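Local coordinates for intergenic-region protein (PDB 2WJ9) that is an antirestriction protein of the ArdB type, which probably shields incoming foreign DNA by opposing the host's restriction enzymes, at residues G42-V47 / T97-G102; I67-T72 / S145-R150; D82-N87 / W117-A122. One frame throughout, in Å; residues are numbered along the deposited sequence. Where two conformers were deposited one is given.

Contact 1: G42-V47 / T97-G102; sequences GLQQLV and TLNNGG
Asn-99 points its amide at the backbone of Gln-45 to Val-47, where its two ends do opposite jobs. Its ND2 gives a nearly straight hydrogen bond to Gln-45 O (3.1 Å, 170°), lying in the plane of that carbonyl, while OD1 accepts a bond from Val-47 N at 3.0 Å, the donor well above the amide plane. A short side chain carrying both a donor and an acceptor suits this place. With CG lodged between backbone N and carbonyl carbon (chi1 60°), the amide folds back over its own main chain, and Asn-99 N makes a weak bond to Val-47 O. Gln-44 comes from the opposite direction as an extended chain, its amide plane 40° from that of Asn-99, and its NE2 reaches Asn-99 O weakly. Leu-46 CD2 rests 3.8 Å from Asn-100 CB, the two side chains crossing near a right angle; Tyr-166 of helix 154-168 also touches this leucine. Asn-100 OD1 accepts a bond from Gly-102 N in an Asx turn, and its ND2 bonds to Arg-162 O. Glycine suits position 101, whose backbone angles would jam a side chain against the preceding carbonyl. Residues 98-102 thus form a type I turn with a G1 bulge, the tip of the beta hairpin 93-98/103-107.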
loop_
_atom_site.group_PDB
_atom_site.type_symbol
_atom_site.label_atom_id
_atom_site.label_comp_id
_atom_site.label_asym_id
_atom_site.label_seq_id
_atom_site.Cartn_x
_atom_site.Cartn_y
_atom_site.Cartn_z
ATOM N N GLY B 42 4.830 -3.434 -9.481
ATOM C CA GLY B 42 4.167 -4.612 -10.047
ATOM C C GLY B 42 4.051 -5.786 -9.075
ATOM O O GLY B 42 3.931 -5.594 -7.855
ATOM N N LEU B 43 4.063 -7.001 -9.627
ATOM C CA LEU B 43 3.919 -8.239 -8.841
ATOM C C LEU B 43 5.262 -8.672 -8.235
ATOM O O LEU B 43 6.273 -8.676 -8.931
ATOM C CB LEU B 43 3.363 -9.362 -9.728
ATOM C CG LEU B 43 1.984 -9.132 -10.370
ATOM C CD1 LEU B 43 1.647 -10.230 -11.370
ATOM C CD2 LEU B 43 0.889 -9.022 -9.298
ATOM N N GLN B 44 5.261 -9.068 -6.959
ATOM C CA GLN B 44 6.499 -9.413 -6.237
ATOM C C GLN B 44 6.274 -10.451 -5.133
ATOM O O GLN B 44 5.344 -10.314 -4.338
ATOM C CB GLN B 44 7.117 -8.155 -5.611
ATOM C CG GLN B 44 8.251 -8.436 -4.601
ATOM C CD GLN B 44 8.738 -7.195 -3.869
ATOM O OE1 GLN B 44 7.984 -6.244 -3.642
ATOM N NE2 GLN B 44 10.008 -7.215 -3.470
ATOM N N GLN B 45 7.156 -11.456 -5.066
ATOM C CA GLN B 45 7.131 -12.439 -3.973
ATOM C C GLN B 45 7.646 -11.793 -2.695
ATOM O O GLN B 45 8.809 -11.381 -2.628
ATOM C CB GLN B 45 7.993 -13.671 -4.286
ATOM C CG GLN B 45 8.143 -14.659 -3.109
ATOM C CD GLN B 45 6.816 -15.226 -2.633
ATOM O OE1 GLN B 45 6.461 -15.125 -1.456
ATOM N NE2 GLN B 45 6.068 -15.798 -3.549
ATOM N N LEU B 46 6.791 -11.744 -1.680
ATOM C CA LEU B 46 7.123 -11.081 -0.420
ATOM C C LEU B 46 7.643 -12.095 0.610
ATOM O O LEU B 46 7.150 -13.233 0.702
ATOM C CB LEU B 46 5.919 -10.287 0.105
ATOM C CG LEU B 46 5.415 -9.202 -0.858
ATOM C CD1 LEU B 46 4.126 -8.566 -0.351
ATOM C CD2 LEU B 46 6.469 -8.110 -1.122
ATOM N N VAL B 47 8.657 -11.677 1.365
ATOM C CA VAL B 47 9.346 -12.545 2.318
ATOM C C VAL B 47 9.646 -11.759 3.593
ATOM O O VAL B 47 10.112 -10.619 3.520
ATOM C CB VAL B 47 10.664 -13.093 1.731
ATOM C CG1 VAL B 47 11.456 -13.866 2.784
ATOM C CG2 VAL B 47 10.378 -13.973 0.512
ATOM N N THR B 97 11.393 -7.858 9.279
ATOM C CA THR B 97 11.378 -6.939 8.132
ATOM C C THR B 97 10.837 -7.641 6.879
ATOM O O THR B 97 10.951 -8.864 6.757
ATOM C CB THR B 97 12.790 -6.349 7.833
ATOM O OG1 THR B 97 13.725 -7.388 7.489
ATOM C CG2 THR B 97 13.309 -5.567 9.042
ATOM N N LEU B 98 10.253 -6.855 5.969
ATOM C CA LEU B 98 9.710 -7.355 4.697
ATOM C C LEU B 98 10.546 -6.771 3.546
ATOM O O LEU B 98 11.061 -5.664 3.663
ATOM C CB LEU B 98 8.221 -6.970 4.549
ATOM C CG LEU B 98 7.173 -7.710 5.417
ATOM C CD1 LEU B 98 5.881 -6.918 5.494
ATOM C CD2 LEU B 98 6.907 -9.127 4.910
ATOM N N ASN B 99 10.658 -7.504 2.443
ATOM C CA ASN B 99 11.463 -7.053 1.280
ATOM C C ASN B 99 10.781 -5.997 0.385
ATOM O O ASN B 99 11.317 -5.639 -0.688
ATOM C CB ASN B 99 11.932 -8.251 0.444
ATOM C CG ASN B 99 10.783 -9.085 -0.105
ATOM O OD1 ASN B 99 9.672 -9.045 0.415
ATOM N ND2 ASN B 99 11.052 -9.854 -1.153
ATOM N N ASN B 100 9.599 -5.535 0.798
ATOM C CA ASN B 100 8.957 -4.361 0.192
ATOM C C ASN B 100 9.101 -3.090 1.049
ATOM O O ASN B 100 8.503 -2.063 0.738
ATOM C CB ASN B 100 7.484 -4.638 -0.113
ATOM C CG ASN B 100 6.650 -4.892 1.144
ATOM O OD1 ASN B 100 7.179 -4.966 2.263
ATOM N ND2 ASN B 100 5.337 -5.019 0.957
ATOM N N GLY B 101 9.897 -3.175 2.113
ATOM C CA GLY B 101 10.107 -2.075 3.063
ATOM C C GLY B 101 9.238 -2.121 4.313
ATOM O O GLY B 101 9.385 -1.292 5.205
ATOM N N GLY B 102 8.344 -3.098 4.385
ATOM C CA GLY B 102 7.473 -3.249 5.550
ATOM C C GLY B 102 8.186 -3.836 6.748
ATOM O O GLY B 102 9.348 -4.238 6.672
#

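Contact 2: I67-T72 / S145-R150; sequences IPQWVT and SHHACR
His-147 lays the edge of its imidazole over the bend at Pro-68 and Gln-69, with Ile-67 CG2 at the same edge. Its NE2 donates to Pro-68 O (2.8 Å, 165°), the oxygen lying near the ring plane and the N-H tilted only modestly from the plane of the carbonyl. CG stands roughly anti to the backbone N (chi1 -157°), which carries the ring off the helix and across to the loop. Ile-67 CG2 lies 3.9 Å from His-147 CD2 and Gln-69 CB lies 3.9 Å from His-147 NE2, so a polar bond is flanked by aliphatic carbon. Residues Ile-67 to Trp-70 form a type II beta turn. Proline, its phi restricted by the ring, fits the second position, and Gln-69 takes the left-handed backbone of the third; the carbonyl between them is not the one used by the turn's own weak bond from Trp-70 N to Ile-67 O, which leaves it available for the histidine. Beyond the turn, Gln-69 O accepts bonds from both Thr-72 N and Thr-72 OG1, the hydroxyl at 2.7 Å and in the carbonyl plane, and Arg-76 NE bonds to that hydroxyl in turn. Arg-150, three residues after His-147 and fully extended, crosses Gln-69 at about a right angle, and the end of the Gln-69 amide stands over the rim of one guanidinium face, with the planes 76° apart. On the far side of the helix the small Ala-148 packs on Met-156 and Thr-157 of helix 154-168, while Cys-149 forms a disulfide with Cys-37 of the second subunit.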
loop_
_atom_site.group_PDB
_atom_site.type_symbol
_atom_site.label_atom_id
_atom_site.label_comp_id
_atom_site.label_asym_id
_atom_site.label_seq_id
_atom_site.Cartn_x
_atom_site.Cartn_y
_atom_site.Cartn_z
ATOM N N ILE B 67 7.104 8.682 12.456
ATOM C CA ILE B 67 5.682 8.624 12.790
ATOM C C ILE B 67 5.456 9.073 14.233
ATOM O O ILE B 67 6.136 8.597 15.137
ATOM C CB ILE B 67 5.130 7.180 12.606
ATOM C CG1 ILE B 67 5.284 6.727 11.139
ATOM C CG2 ILE B 67 3.661 7.088 13.079
ATOM C CD1 ILE B 67 5.184 5.204 10.938
ATOM N N PRO B 68 4.481 9.974 14.467
ATOM C CA PRO B 68 4.220 10.385 15.850
ATOM C C PRO B 68 3.896 9.204 16.764
ATOM O O PRO B 68 3.176 8.291 16.363
ATOM C CB PRO B 68 3.009 11.318 15.717
ATOM C CG PRO B 68 3.113 11.854 14.316
ATOM C CD PRO B 68 3.595 10.675 13.518
ATOM N N GLN B 69 4.459 9.223 17.967
ATOM C CA GLN B 69 4.242 8.169 18.971
ATOM C C GLN B 69 4.750 6.778 18.577
ATOM O O GLN B 69 4.204 5.768 19.020
ATOM C CB GLN B 69 2.761 8.089 19.378
ATOM C CG GLN B 69 2.238 9.354 20.011
ATOM C CD GLN B 69 0.934 9.115 20.717
ATOM O OE1 GLN B 69 -0.134 9.366 20.166
ATOM N NE2 GLN B 69 1.011 8.581 21.927
ATOM N N TRP B 70 5.828 6.720 17.795
ATOM C CA TRP B 70 6.376 5.427 17.361
ATOM C C TRP B 70 6.785 4.539 18.541
ATOM O O TRP B 70 6.743 3.319 18.437
ATOM C CB TRP B 70 7.544 5.574 16.354
ATOM C CG TRP B 70 8.698 6.405 16.817
ATOM C CD1 TRP B 70 8.940 7.709 16.493
ATOM C CD2 TRP B 70 9.789 5.996 17.667
ATOM N NE1 TRP B 70 10.089 8.144 17.105
ATOM C CE2 TRP B 70 10.633 7.115 17.829
ATOM C CE3 TRP B 70 10.127 4.802 18.315
ATOM C CZ2 TRP B 70 11.792 7.071 18.603
ATOM C CZ3 TRP B 70 11.272 4.764 19.093
ATOM C CH2 TRP B 70 12.086 5.892 19.236
ATOM N N VAL B 71 7.178 5.140 19.661
ATOM C CA VAL B 71 7.646 4.361 20.809
ATOM C C VAL B 71 6.482 3.596 21.453
ATOM O O VAL B 71 6.708 2.638 22.194
ATOM C CB VAL B 71 8.359 5.250 21.850
ATOM C CG1 VAL B 71 7.354 6.116 22.583
ATOM C CG2 VAL B 71 9.167 4.392 22.826
ATOM N N THR B 72 5.252 4.016 21.149
ATOM C CA THR B 72 4.040 3.369 21.683
ATOM C C THR B 72 3.498 2.233 20.806
ATOM O O THR B 72 2.571 1.516 21.217
ATOM C CB THR B 72 2.878 4.390 21.890
ATOM O OG1 THR B 72 2.294 4.737 20.624
ATOM C CG2 THR B 72 3.360 5.638 22.606
ATOM N N SER B 145 -3.402 0.660 10.834
ATOM C CA SER B 145 -4.542 1.337 10.216
ATOM C C SER B 145 -5.162 2.365 11.169
ATOM O O SER B 145 -5.455 3.490 10.772
ATOM C CB SER B 145 -5.592 0.325 9.741
ATOM O OG SER B 145 -5.930 -0.614 10.750
ATOM N N HIS B 146 -5.355 1.972 12.427
ATOM C CA HIS B 146 -5.868 2.879 13.443
ATOM C C HIS B 146 -4.948 4.089 13.619
ATOM O O HIS B 146 -5.391 5.233 13.622
ATOM C CB HIS B 146 -6.055 2.125 14.770
ATOM C CG HIS B 146 -6.739 2.919 15.837
ATOM N ND1 HIS B 146 -6.067 3.801 16.660
ATOM C CD2 HIS B 146 -8.030 2.929 16.250
ATOM C CE1 HIS B 146 -6.922 4.336 17.513
ATOM N NE2 HIS B 146 -8.118 3.824 17.287
ATOM N N HIS B 147 -3.642 3.833 13.709
ATOM C CA HIS B 147 -2.704 4.904 14.019
ATOM C C HIS B 147 -2.500 5.851 12.822
ATOM O O HIS B 147 -2.286 7.055 13.003
ATOM C CB HIS B 147 -1.372 4.311 14.490
ATOM C CG HIS B 147 -0.556 5.247 15.330
ATOM N ND1 HIS B 147 -1.019 5.789 16.510
ATOM C CD2 HIS B 147 0.699 5.729 15.164
ATOM C CE1 HIS B 147 -0.089 6.569 17.030
ATOM N NE2 HIS B 147 0.966 6.549 16.232
ATOM N N ALA B 148 -2.595 5.309 11.607
ATOM C CA ALA B 148 -2.592 6.139 10.394
ATOM C C ALA B 148 -3.773 7.124 10.391
ATOM O O ALA B 148 -3.618 8.304 10.054
ATOM C CB ALA B 148 -2.627 5.261 9.140
ATOM N N CYS B 149 -4.944 6.647 10.794
ATOM C CA CYS B 149 -6.130 7.503 10.824
ATOM C C CYS B 149 -6.068 8.565 11.931
ATOM O O CYS B 149 -6.571 9.674 11.757
ATOM C CB CYS B 149 -7.410 6.684 10.957
ATOM S SG CYS B 149 -7.720 5.583 9.573
ATOM N N ARG B 150 -5.452 8.226 13.059
ATOM C CA ARG B 150 -5.285 9.183 14.150
ATOM C C ARG B 150 -4.260 10.276 13.815
ATOM O O ARG B 150 -4.497 11.451 14.073
ATOM C CB ARG B 150 -4.891 8.468 15.448
ATOM C CG ARG B 150 -4.569 9.424 16.585
ATOM C CD ARG B 150 -4.314 8.716 17.891
ATOM N NE ARG B 150 -3.881 9.667 18.909
ATOM C CZ ARG B 150 -3.634 9.366 20.183
ATOM N NH1 ARG B 150 -3.786 8.130 20.621
ATOM N NH2 ARG B 150 -3.234 10.309 21.024
#

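Contact 3: D82-N87 / W117-A122; sequences DRLCEN and WVLFNA. With SO4 (sulfate ion), chain H.
Leu-84 O, at the last residue of helix 73-84, receives Phe-120 N in a short, nearly straight hydrogen bond (2.7 Å, 167°) lying in the carbonyl plane; Leu-119 CA comes within 3.2 Å of the same oxygen. Two residues on, Glu-86 N donates to Val-118 O at 3.2 Å. These bonds enclose Cys-85 and Leu-119 as a single antiparallel bridge, a non-hydrogen-bonded pair with CA atoms 4.7 Å apart. The chain can pair this way because Cys-85 is the first residue to leave helical geometry. Leu-84 fills the buried side: its CB meets Leu-119 CD2 at 3.9 Å, and its CD2 lies as far from Asn-121 CB, the leucine and asparagine running side by side in the same direction. Asparagine suits this interior spot because its amide is held, ND2 by Ile-179 O and OD1 by Met-123 N. On the more open side, Glu-86, with CG anti to the backbone N (chi1 177°) and the chain extended, lies along Val-118, and its carboxylate forms a salt bridge with Arg-127, whose guanidinium also makes a cation-pi contact with Phe-120. A water joins Arg-83 O to Phe-120 O by donating to both, and accepts a bond from Ala-122 N. The long Arg-83 side chain leads away to a sulfate ion, probably from the crystallisation liquor, binding its O2 through NH2 at 2.9 Å; Arg-76 NH1 also hydrogen-bonds to the sulfate. Cys-85 is tied to Cys-89 by a disulfide. Strand 117-121 thus lies between this helix exit and its hairpin partner 126-130, with helix 132-151 against Trp-117, Leu-119 and Asn-121.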
loop_
_atom_site.group_PDB
_atom_site.type_symbol
_atom_site.label_atom_id
_atom_site.label_comp_id
_atom_site.label_asym_id
_atom_site.label_seq_id
_atom_site.Cartn_x
_atom_site.Cartn_y
_atom_site.Cartn_z
ATOM N N ASP B 82 -4.499 -8.444 22.978
ATOM C CA ASP B 82 -5.339 -8.706 24.156
ATOM C C ASP B 82 -6.831 -8.534 23.888
ATOM O O ASP B 82 -7.637 -9.246 24.477
ATOM C CB ASP B 82 -4.973 -7.793 25.327
ATOM C CG ASP B 82 -3.698 -8.208 26.031
ATOM O OD1 ASP B 82 -3.211 -9.340 25.826
ATOM O OD2 ASP B 82 -3.191 -7.387 26.812
ATOM N N ARG B 83 -7.200 -7.575 23.042
ATOM C CA ARG B 83 -8.611 -7.394 22.669
ATOM C C ARG B 83 -9.112 -8.558 21.822
ATOM O O ARG B 83 -10.240 -9.019 21.999
ATOM C CB ARG B 83 -8.826 -6.105 21.877
ATOM C CG ARG B 83 -8.886 -4.861 22.711
ATOM C CD ARG B 83 -9.042 -3.618 21.837
ATOM N NE ARG B 83 -8.531 -2.464 22.567
ATOM C CZ ARG B 83 -7.411 -1.803 22.291
ATOM N NH1 ARG B 83 -6.656 -2.119 21.240
ATOM N NH2 ARG B 83 -7.054 -0.791 23.075
ATOM N N LEU B 84 -8.270 -9.013 20.897
ATOM C CA LEU B 84 -8.658 -10.042 19.931
ATOM C C LEU B 84 -8.665 -11.451 20.522
ATOM O O LEU B 84 -9.486 -12.276 20.125
ATOM C CB LEU B 84 -7.744 -10.000 18.704
ATOM C CG LEU B 84 -7.824 -8.709 17.878
ATOM C CD1 LEU B 84 -6.796 -8.711 16.740
ATOM C CD2 LEU B 84 -9.250 -8.477 17.355
ATOM N N CYS B 85 -7.760 -11.723 21.460
ATOM C CA CYS B 85 -7.587 -13.078 21.989
ATOM C C CYS B 85 -8.782 -13.518 22.838
ATOM O O CYS B 85 -9.176 -12.822 23.766
ATOM C CB CYS B 85 -6.303 -13.176 22.815
ATOM S SG CYS B 85 -5.887 -14.863 23.355
ATOM N N GLU B 86 -9.329 -14.689 22.516
ATOM C CA GLU B 86 -10.515 -15.225 23.187
ATOM C C GLU B 86 -10.215 -15.738 24.595
ATOM O O GLU B 86 -10.948 -15.433 25.543
ATOM C CB GLU B 86 -11.116 -16.343 22.333
ATOM C CG GLU B 86 -12.326 -17.047 22.927
ATOM C CD GLU B 86 -13.035 -17.915 21.903
ATOM O OE1 GLU B 86 -13.451 -17.370 20.859
ATOM O OE2 GLU B 86 -13.169 -19.137 22.136
ATOM N N ASN B 87 -9.153 -16.530 24.727
ATOM C CA ASN B 87 -8.751 -17.070 26.033
ATOM C C ASN B 87 -7.265 -16.806 26.294
ATOM O O ASN B 87 -6.908 -15.689 26.652
ATOM C CB ASN B 87 -9.103 -18.563 26.150
ATOM C CG ASN B 87 -10.570 -18.800 26.494
ATOM O OD1 ASN B 87 -11.140 -18.125 27.356
ATOM N ND2 ASN B 87 -11.180 -19.782 25.835
ATOM N N TRP B 117 -4.481 -20.376 17.723
ATOM C CA TRP B 117 -5.217 -19.452 18.593
ATOM C C TRP B 117 -6.586 -19.101 18.012
ATOM O O TRP B 117 -6.748 -18.997 16.799
ATOM C CB TRP B 117 -4.444 -18.146 18.802
ATOM C CG TRP B 117 -3.143 -18.260 19.543
ATOM C CD1 TRP B 117 -2.684 -19.325 20.268
ATOM C CD2 TRP B 117 -2.145 -17.238 19.656
ATOM N NE1 TRP B 117 -1.451 -19.032 20.810
ATOM C CE2 TRP B 117 -1.099 -17.758 20.448
ATOM C CE3 TRP B 117 -2.029 -15.939 19.150
ATOM C CZ2 TRP B 117 0.050 -17.016 20.748
ATOM C CZ3 TRP B 117 -0.888 -15.201 19.449
ATOM C CH2 TRP B 117 0.137 -15.743 20.237
ATOM N N VAL B 118 -7.561 -18.895 18.891
ATOM C CA VAL B 118 -8.874 -18.391 18.492
ATOM C C VAL B 118 -9.001 -16.914 18.850
ATOM O O VAL B 118 -8.784 -16.527 20.004
ATOM C CB VAL B 118 -10.012 -19.162 19.189
ATOM C CG1 VAL B 118 -11.372 -18.626 18.736
ATOM C CG2 VAL B 118 -9.894 -20.655 18.907
ATOM N N LEU B 119 -9.343 -16.098 17.853
ATOM C CA LEU B 119 -9.509 -14.656 18.024
ATOM C C LEU B 119 -10.963 -14.266 17.789
ATOM O O LEU B 119 -11.678 -14.941 17.046
ATOM C CB LEU B 119 -8.611 -13.891 17.044
ATOM C CG LEU B 119 -7.117 -13.805 17.380
ATOM C CD1 LEU B 119 -6.465 -15.171 17.404
ATOM C CD2 LEU B 119 -6.407 -12.891 16.385
ATOM N N PHE B 120 -11.391 -13.181 18.431
ATOM C CA PHE B 120 -12.731 -12.620 18.236
ATOM C C PHE B 120 -12.672 -11.095 18.221
ATOM O O PHE B 120 -12.166 -10.479 19.159
ATOM C CB PHE B 120 -13.690 -13.084 19.333
ATOM C CG PHE B 120 -15.047 -12.419 19.275
ATOM C CD1 PHE B 120 -15.952 -12.744 18.273
ATOM C CD2 PHE B 120 -15.405 -11.453 20.207
ATOM C CE1 PHE B 120 -17.207 -12.130 18.210
ATOM C CE2 PHE B 120 -16.653 -10.832 20.150
ATOM C CZ PHE B 120 -17.552 -11.171 19.147
ATOM N N ASN B 121 -13.196 -10.500 17.154
ATOM C CA ASN B 121 -13.280 -9.049 17.018
ATOM C C ASN B 121 -14.723 -8.579 17.239
ATOM O O ASN B 121 -15.603 -8.848 16.425
ATOM C CB ASN B 121 -12.789 -8.625 15.633
ATOM C CG ASN B 121 -12.674 -7.108 15.476
ATOM O OD1 ASN B 121 -13.086 -6.340 16.344
ATOM N ND2 ASN B 121 -12.110 -6.679 14.357
ATOM N N ALA B 122 -14.944 -7.865 18.338
ATOM C CA ALA B 122 -16.266 -7.314 18.657
ATOM C C ALA B 122 -16.760 -6.229 17.686
ATOM O O ALA B 122 -17.972 -6.030 17.557
ATOM C CB ALA B 122 -16.290 -6.788 20.100
HETATM S S SO4 H . -5.411 2.198 21.196
HETATM O O1 SO4 H . -6.383 1.620 20.264
HETATM O O2 SO4 H . -5.584 1.596 22.515
HETATM O O3 SO4 H . -4.087 1.895 20.621
HETATM O O4 SO4 H . -5.654 3.644 21.315
HETATM O O HOH W 1 -12.608 -7.843 20.377
HETATM O O HOH W 2 -11.992 -11.252 22.087
#

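How the contacts relate
From the N terminus, residues 42-47, which run into strand 48-50 beside strand 93-98, open contact 1; it closes at the hairpin turn 97-102 with 49 residues between. Before that loop is complete, 67-72 and 82-87 begin the other two contacts, so contact 1 crosses both. Contact 3 closes first after it, at 117-122, a shorter loop that lies wholly within the 72-residue span of contact 2, ended by 145-150. Contact 1 ties the three-stranded sheet to the N-terminal arm, contact 2 the approach to helix 73-84 to helix 132-151, and contact 3 that helix's exit to the two-stranded sheet. Contacts 1 and 2 both touch the second subunit.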